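Local coordinates for protein sensor histidine kinase (Clostridium perfringens, PDB 4ONX) that probably senses an extracellular signal through a single cache domain, the sensor part of a membrane histidine kinase, and passes it on to the kinase, at residues N37-T42 against N77-I82; E41-I46 against I147-Y152. All coordinates share one frame; numbering follows the deposited sequence.

Interaction 1 (N37-T42 against N77-I82); sequences NTLKET and NDVDII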
loop_
_atom_site.group_PDB
_atom_site.type_symbol
_atom_site.label_atom_id
_atom_site.label_comp_id
_atom_site.label_asym_id
_atom_site.label_seq_id
_atom_site.Cartn_x
_atom_site.Cartn_y
_atom_site.Cartn_z
ATOM N N ASN E 37 -27.236 18.474 -6.468
ATOM C CA ASN E 37 -27.463 17.855 -5.151
ATOM C C ASN E 37 -26.266 16.973 -4.768
ATOM O O ASN E 37 -25.699 17.137 -3.693
ATOM C CB ASN E 37 -28.811 17.103 -5.054
ATOM C CG ASN E 37 -29.645 17.490 -3.817
ATOM O OD1 ASN E 37 -29.399 18.495 -3.145
ATOM N ND2 ASN E 37 -30.686 16.710 -3.559
ATOM N N THR E 38 -25.845 16.080 -5.663
ATOM C CA THR E 38 -24.691 15.228 -5.382
ATOM C C THR E 38 -23.481 16.020 -4.914
ATOM O O THR E 38 -22.801 15.639 -3.956
ATOM C CB THR E 38 -24.259 14.458 -6.634
ATOM O OG1 THR E 38 -25.343 13.660 -7.096
ATOM C CG2 THR E 38 -23.067 13.551 -6.348
ATOM N N LEU E 39 -23.187 17.112 -5.603
ATOM C CA LEU E 39 -22.043 17.915 -5.232
ATOM C C LEU E 39 -22.192 18.470 -3.819
ATOM O O LEU E 39 -21.247 18.434 -3.026
ATOM C CB LEU E 39 -21.850 19.071 -6.216
ATOM C CG LEU E 39 -21.602 18.753 -7.695
ATOM C CD1 LEU E 39 -21.401 20.050 -8.463
ATOM C CD2 LEU E 39 -20.394 17.849 -7.895
ATOM N N LYS E 40 -23.378 18.976 -3.507
ATOM C CA LYS E 40 -23.620 19.600 -2.203
ATOM C C LYS E 40 -23.563 18.571 -1.075
ATOM O O LYS E 40 -22.879 18.786 -0.076
ATOM C CB LYS E 40 -24.964 20.366 -2.242
ATOM C CG LYS E 40 -25.314 21.411 -1.095
ATOM C CD LYS E 40 -26.093 20.964 0.161
ATOM C CE LYS E 40 -26.474 22.187 1.015
ATOM N NZ LYS E 40 -27.185 21.844 2.286
ATOM N N GLU E 41 -24.236 17.435 -1.248
ATOM C CA GLU E 41 -24.256 16.406 -0.191
ATOM C C GLU E 41 -22.832 15.875 0.038
ATOM O O GLU E 41 -22.366 15.754 1.176
ATOM C CB GLU E 41 -25.281 15.290 -0.487
ATOM C CG GLU E 41 -24.911 14.355 -1.619
ATOM C CD GLU E 41 -25.963 13.273 -1.847
ATOM O OE1 GLU E 41 -26.636 12.874 -0.868
ATOM O OE2 GLU E 41 -26.101 12.798 -3.000
ATOM N N THR E 42 -22.116 15.628 -1.049
ATOM C CA THR E 42 -20.764 15.120 -0.951
ATOM C C THR E 42 -19.875 16.067 -0.162
ATOM O O THR E 42 -19.144 15.651 0.741
ATOM C CB THR E 42 -20.171 14.907 -2.347
ATOM O OG1 THR E 42 -20.962 13.946 -3.048
ATOM C CG2 THR E 42 -18.744 14.402 -2.257
ATOM N N ASN E 77 -19.789 8.982 -9.722
ATOM C CA ASN E 77 -19.649 9.298 -11.128
ATOM C C ASN E 77 -19.622 10.793 -11.425
ATOM O O ASN E 77 -18.791 11.256 -12.198
ATOM C CB ASN E 77 -20.784 8.635 -11.918
ATOM C CG ASN E 77 -20.570 8.702 -13.418
ATOM O OD1 ASN E 77 -19.432 8.681 -13.892
ATOM N ND2 ASN E 77 -21.665 8.744 -14.179
ATOM N N ASP E 78 -20.516 11.551 -10.802
ATOM C CA ASP E 78 -20.595 12.996 -11.058
ATOM C C ASP E 78 -19.530 13.852 -10.382
ATOM O O ASP E 78 -19.562 15.072 -10.517
ATOM C CB ASP E 78 -21.986 13.525 -10.697
ATOM C CG ASP E 78 -23.054 13.067 -11.672
ATOM O OD1 ASP E 78 -22.718 12.777 -12.837
ATOM O OD2 ASP E 78 -24.241 13.025 -11.282
ATOM N N VAL E 79 -18.603 13.240 -9.658
ATOM C CA VAL E 79 -17.560 14.006 -9.005
ATOM C C VAL E 79 -16.243 13.798 -9.722
ATOM O O VAL E 79 -15.613 12.761 -9.575
ATOM C CB VAL E 79 -17.386 13.601 -7.544
ATOM C CG1 VAL E 79 -16.230 14.359 -6.921
ATOM C CG2 VAL E 79 -18.664 13.875 -6.776
ATOM N N ASP E 80 -15.824 14.805 -10.476
ATOM C CA ASP E 80 -14.579 14.746 -11.224
ATOM C C ASP E 80 -13.433 15.439 -10.500
ATOM O O ASP E 80 -12.274 15.232 -10.842
ATOM C CB ASP E 80 -14.754 15.430 -12.575
ATOM C CG ASP E 80 -15.857 14.809 -13.416
ATOM O OD1 ASP E 80 -16.126 13.600 -13.253
ATOM O OD2 ASP E 80 -16.421 15.535 -14.268
ATOM N N ILE E 81 -13.753 16.273 -9.517
ATOM C CA ILE E 81 -12.738 17.020 -8.788
ATOM C C ILE E 81 -13.152 17.254 -7.355
ATOM O O ILE E 81 -14.306 17.566 -7.070
ATOM C CB ILE E 81 -12.548 18.438 -9.413
ATOM C CG1 ILE E 81 -12.312 18.351 -10.929
ATOM C CG2 ILE E 81 -11.459 19.257 -8.703
ATOM C CD1 ILE E 81 -12.131 19.681 -11.630
ATOM N N ILE E 82 -12.189 17.124 -6.462
ATOM C CA ILE E 82 -12.396 17.403 -5.066
ATOM C C ILE E 82 -11.174 18.109 -4.548
ATOM O O ILE E 82 -10.048 17.637 -4.727
ATOM C CB ILE E 82 -12.536 16.167 -4.194
ATOM C CG1 ILE E 82 -13.801 15.399 -4.518
ATOM C CG2 ILE E 82 -12.524 16.578 -2.729
ATOM C CD1 ILE E 82 -14.020 14.252 -3.564
#
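Leu39 lays its CD2 methyl against the backbone of the loop that leads into strand 81-86, 3.9 Å from the carbonyl oxygen Asp78 O. With chi1 at -60°, CG lies beside the backbone N and anti to the carbonyl carbon, a turn that carries the end of the side chain closer to the loop than its CB direction alone would. The same methyl stands 4.5 Å from Val79 CG2. That branch of Val79 also faces Thr38 CG2 and Thr42 OG1, so three residues within about one turn of the helix border a single valine methyl, all at loose van der Waals range. No hydrogen bond crosses between 37-42 and 77-82. The polar ends are engaged elsewhere: Thr38 OG1 bonds to Asp34 O, and Asp78 OD1 forms a salt bridge with Lys151. Thr42 turns its hydroxyl back on its own helix, where OG1 donates to Thr38 O over 2.7 Å, the donor tilted 32° from the carbonyl plane. Thr42 N reaches that oxygen from the opposite face, so two bonds grip it. Beyond Val79, Asp80 and Ile81 both face Gly150 in a classic beta bulge at the start of the strand. The whole is a helix packed on the entry to a sheet strand, consistent with the N-terminal helix and antiparallel sheet of a single cache domain.

Interaction 2 (E41-I46 against I147-Y152); sequences ETAFSI and IMVGKY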
loop_
_atom_site.group_PDB
_atom_site.type_symbol
_atom_site.label_atom_id
_atom_site.label_comp_id
_atom_site.label_asym_id
_atom_site.label_seq_id
_atom_site.Cartn_x
_atom_site.Cartn_y
_atom_site.Cartn_z
ATOM N N GLU E 41 -24.236 17.435 -1.248
ATOM C CA GLU E 41 -24.256 16.406 -0.191
ATOM C C GLU E 41 -22.832 15.875 0.038
ATOM O O GLU E 41 -22.366 15.754 1.176
ATOM C CB GLU E 41 -25.281 15.290 -0.487
ATOM C CG GLU E 41 -24.911 14.355 -1.619
ATOM C CD GLU E 41 -25.963 13.273 -1.847
ATOM O OE1 GLU E 41 -26.636 12.874 -0.868
ATOM O OE2 GLU E 41 -26.101 12.798 -3.000
ATOM N N THR E 42 -22.116 15.628 -1.049
ATOM C CA THR E 42 -20.764 15.120 -0.951
ATOM C C THR E 42 -19.875 16.067 -0.162
ATOM O O THR E 42 -19.144 15.651 0.741
ATOM C CB THR E 42 -20.171 14.907 -2.347
ATOM O OG1 THR E 42 -20.962 13.946 -3.048
ATOM C CG2 THR E 42 -18.744 14.402 -2.257
ATOM N N ALA E 43 -19.934 17.341 -0.510
ATOM C CA ALA E 43 -19.109 18.340 0.153
ATOM C C ALA E 43 -19.522 18.507 1.598
ATOM O O ALA E 43 -18.689 18.673 2.476
ATOM C CB ALA E 43 -19.214 19.672 -0.573
ATOM N N PHE E 44 -20.819 18.472 1.837
ATOM C CA PHE E 44 -21.317 18.647 3.175
ATOM C C PHE E 44 -20.857 17.503 4.047
ATOM O O PHE E 44 -20.332 17.702 5.145
ATOM C CB PHE E 44 -22.841 18.745 3.166
ATOM C CG PHE E 44 -23.441 18.829 4.536
ATOM C CD1 PHE E 44 -23.386 20.013 5.253
ATOM C CD2 PHE E 44 -24.046 17.722 5.117
ATOM C CE1 PHE E 44 -23.924 20.092 6.527
ATOM C CE2 PHE E 44 -24.588 17.793 6.387
ATOM C CZ PHE E 44 -24.526 18.980 7.095
ATOM N N SER E 45 -21.073 16.296 3.554
ATOM C CA SER E 45 -20.689 15.116 4.280
ATOM C C SER E 45 -19.255 15.213 4.770
ATOM O O SER E 45 -18.967 15.024 5.951
ATOM C CB SER E 45 -20.861 13.898 3.391
ATOM O OG SER E 45 -20.299 12.769 4.016
ATOM N N ILE E 46 -18.358 15.534 3.854
ATOM C CA ILE E 46 -16.945 15.639 4.192
ATOM C C ILE E 46 -16.699 16.757 5.201
ATOM O O ILE E 46 -15.893 16.600 6.111
ATOM C CB ILE E 46 -16.090 15.851 2.931
ATOM C CG1 ILE E 46 -16.245 14.652 1.996
ATOM C CG2 ILE E 46 -14.627 16.011 3.301
ATOM C CD1 ILE E 46 -15.560 14.808 0.659
ATOM N N ILE E 147 -14.103 23.217 1.271
ATOM C CA ILE E 147 -14.076 22.055 0.414
ATOM C C ILE E 147 -14.762 22.423 -0.868
ATOM O O ILE E 147 -15.815 23.013 -0.843
ATOM C CB ILE E 147 -14.806 20.868 1.054
ATOM C CG1 ILE E 147 -14.185 20.579 2.414
ATOM C CG2 ILE E 147 -14.745 19.650 0.150
ATOM C CD1 ILE E 147 -14.658 19.307 3.057
HETATM N N MSE E 148 -14.150 22.088 -1.989
HETATM C CA MSE E 148 -14.737 22.378 -3.284
HETATM C C MSE E 148 -14.947 21.051 -3.937
HETATM O O MSE E 148 -14.102 20.157 -3.833
HETATM C CB MSE E 148 -13.804 23.264 -4.096
HETATM C CG MSE E 148 -14.436 23.766 -5.380
HETATM SE SE MSE E 148 -14.218 22.430 -6.798
HETATM C CE MSE E 148 -12.352 22.934 -7.166
ATOM N N VAL E 149 -16.089 20.894 -4.585
ATOM C CA VAL E 149 -16.410 19.661 -5.279
ATOM C C VAL E 149 -16.977 20.054 -6.624
ATOM O O VAL E 149 -17.837 20.921 -6.687
ATOM C CB VAL E 149 -17.442 18.828 -4.500
ATOM C CG1 VAL E 149 -17.838 17.594 -5.284
ATOM C CG2 VAL E 149 -16.883 18.409 -3.157
ATOM N N GLY E 150 -16.524 19.411 -7.696
ATOM C CA GLY E 150 -17.008 19.778 -9.012
ATOM C C GLY E 150 -17.091 18.687 -10.052
ATOM O O GLY E 150 -16.542 17.589 -9.894
ATOM N N LYS E 151 -17.795 19.014 -11.125
ATOM C CA LYS E 151 -17.969 18.120 -12.250
ATOM C C LYS E 151 -17.556 18.877 -13.489
ATOM O O LYS E 151 -17.850 20.062 -13.616
ATOM C CB LYS E 151 -19.428 17.703 -12.393
ATOM C CG LYS E 151 -19.681 16.772 -13.567
ATOM C CD LYS E 151 -21.161 16.523 -13.749
ATOM C CE LYS E 151 -21.446 15.628 -14.940
ATOM N NZ LYS E 151 -20.941 14.248 -14.720
ATOM N N TYR E 152 -16.894 18.189 -14.410
ATOM C CA TYR E 152 -16.447 18.806 -15.639
ATOM C C TYR E 152 -17.380 18.475 -16.790
ATOM O O TYR E 152 -17.912 17.372 -16.868
ATOM C CB TYR E 152 -15.018 18.367 -15.982
ATOM C CG TYR E 152 -14.536 18.911 -17.317
ATOM C CD1 TYR E 152 -14.074 20.220 -17.434
ATOM C CD2 TYR E 152 -14.562 18.120 -18.465
ATOM C CE1 TYR E 152 -13.650 20.725 -18.655
ATOM C CE2 TYR E 152 -14.133 18.617 -19.690
ATOM C CZ TYR E 152 -13.680 19.922 -19.782
ATOM O OH TYR E 152 -13.253 20.429 -20.996
#
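Ile147 lays its CD1 methyl against CB and CG2 of Ile46, a close approach whose exact length is doubtful at this resolution. The two side chains cross at a slant, the branch methyl of the helix residue meeting the far end of the strand residue. In Ile147, CG1 sits beside the backbone N and anti to the carbonyl carbon (chi1 -56°), and the nearly extended chi2 of -171° carries CD1 out to the helix. Ile147 CD1 also comes to 4.1 Å from the backbone oxygen Ala43 O. One turn back along the helix, Ala43 points its CB at the strand and meets Val149 CG2 at 3.7 Å; here the CA atoms of Ala43 and Val149 are 6.2 Å apart, the small side chain letting the two backbones come near. The other Val149 methyl, CG1, lies 4.5 Å from Thr42 CG2, so the valine spreads its two branches over neighbouring helix residues.

All five touching residues are buried; no hydrogen bond crosses between the segments, and methyl groups make most of the contact. Ile147 and Val149 present their side chains on the helix side of the strand, while Met148, a selenomethionine, points away and packs on Phe104 of the second subunit. The short helix and strand axes pass 8.3 Å apart at 156°, close to antiparallel. Within the sheet, Ile147 has Val137 of the adjoining strand 129-139 as a neighbour. Phe72 of helix 63-75 touches Thr42 and Ile46, and Trp133 of strand 129-139 touches Ala43. Helix 33-47 thus lies on one face of the sheet, over strand 142-153 and reaching its neighbour 129-139 through Ala43, with helix 63-75 beside it.

Interactions 1 and 2 have centres about 5 Å apart and share Glu41 and Thr42, so they form successive parts of one interface along helix 33-47. Going along the chain, the helix comes first, then the loop leading into strand 81-86, and last strand 142-153, the antiparallel neighbour of 81-86 in the sheet. The two contacts meet where Leu39 CD2 lies 3.7 Å from Val149 CG1, and a probable hydrogen bond joins Asp80 N to Gly150 O. The helix is set against strand 142-153 and the loop that leads into its neighbour, all within one single cache domain. Both contacts also touch the third subunit, which places this helix at a subunit interface as well.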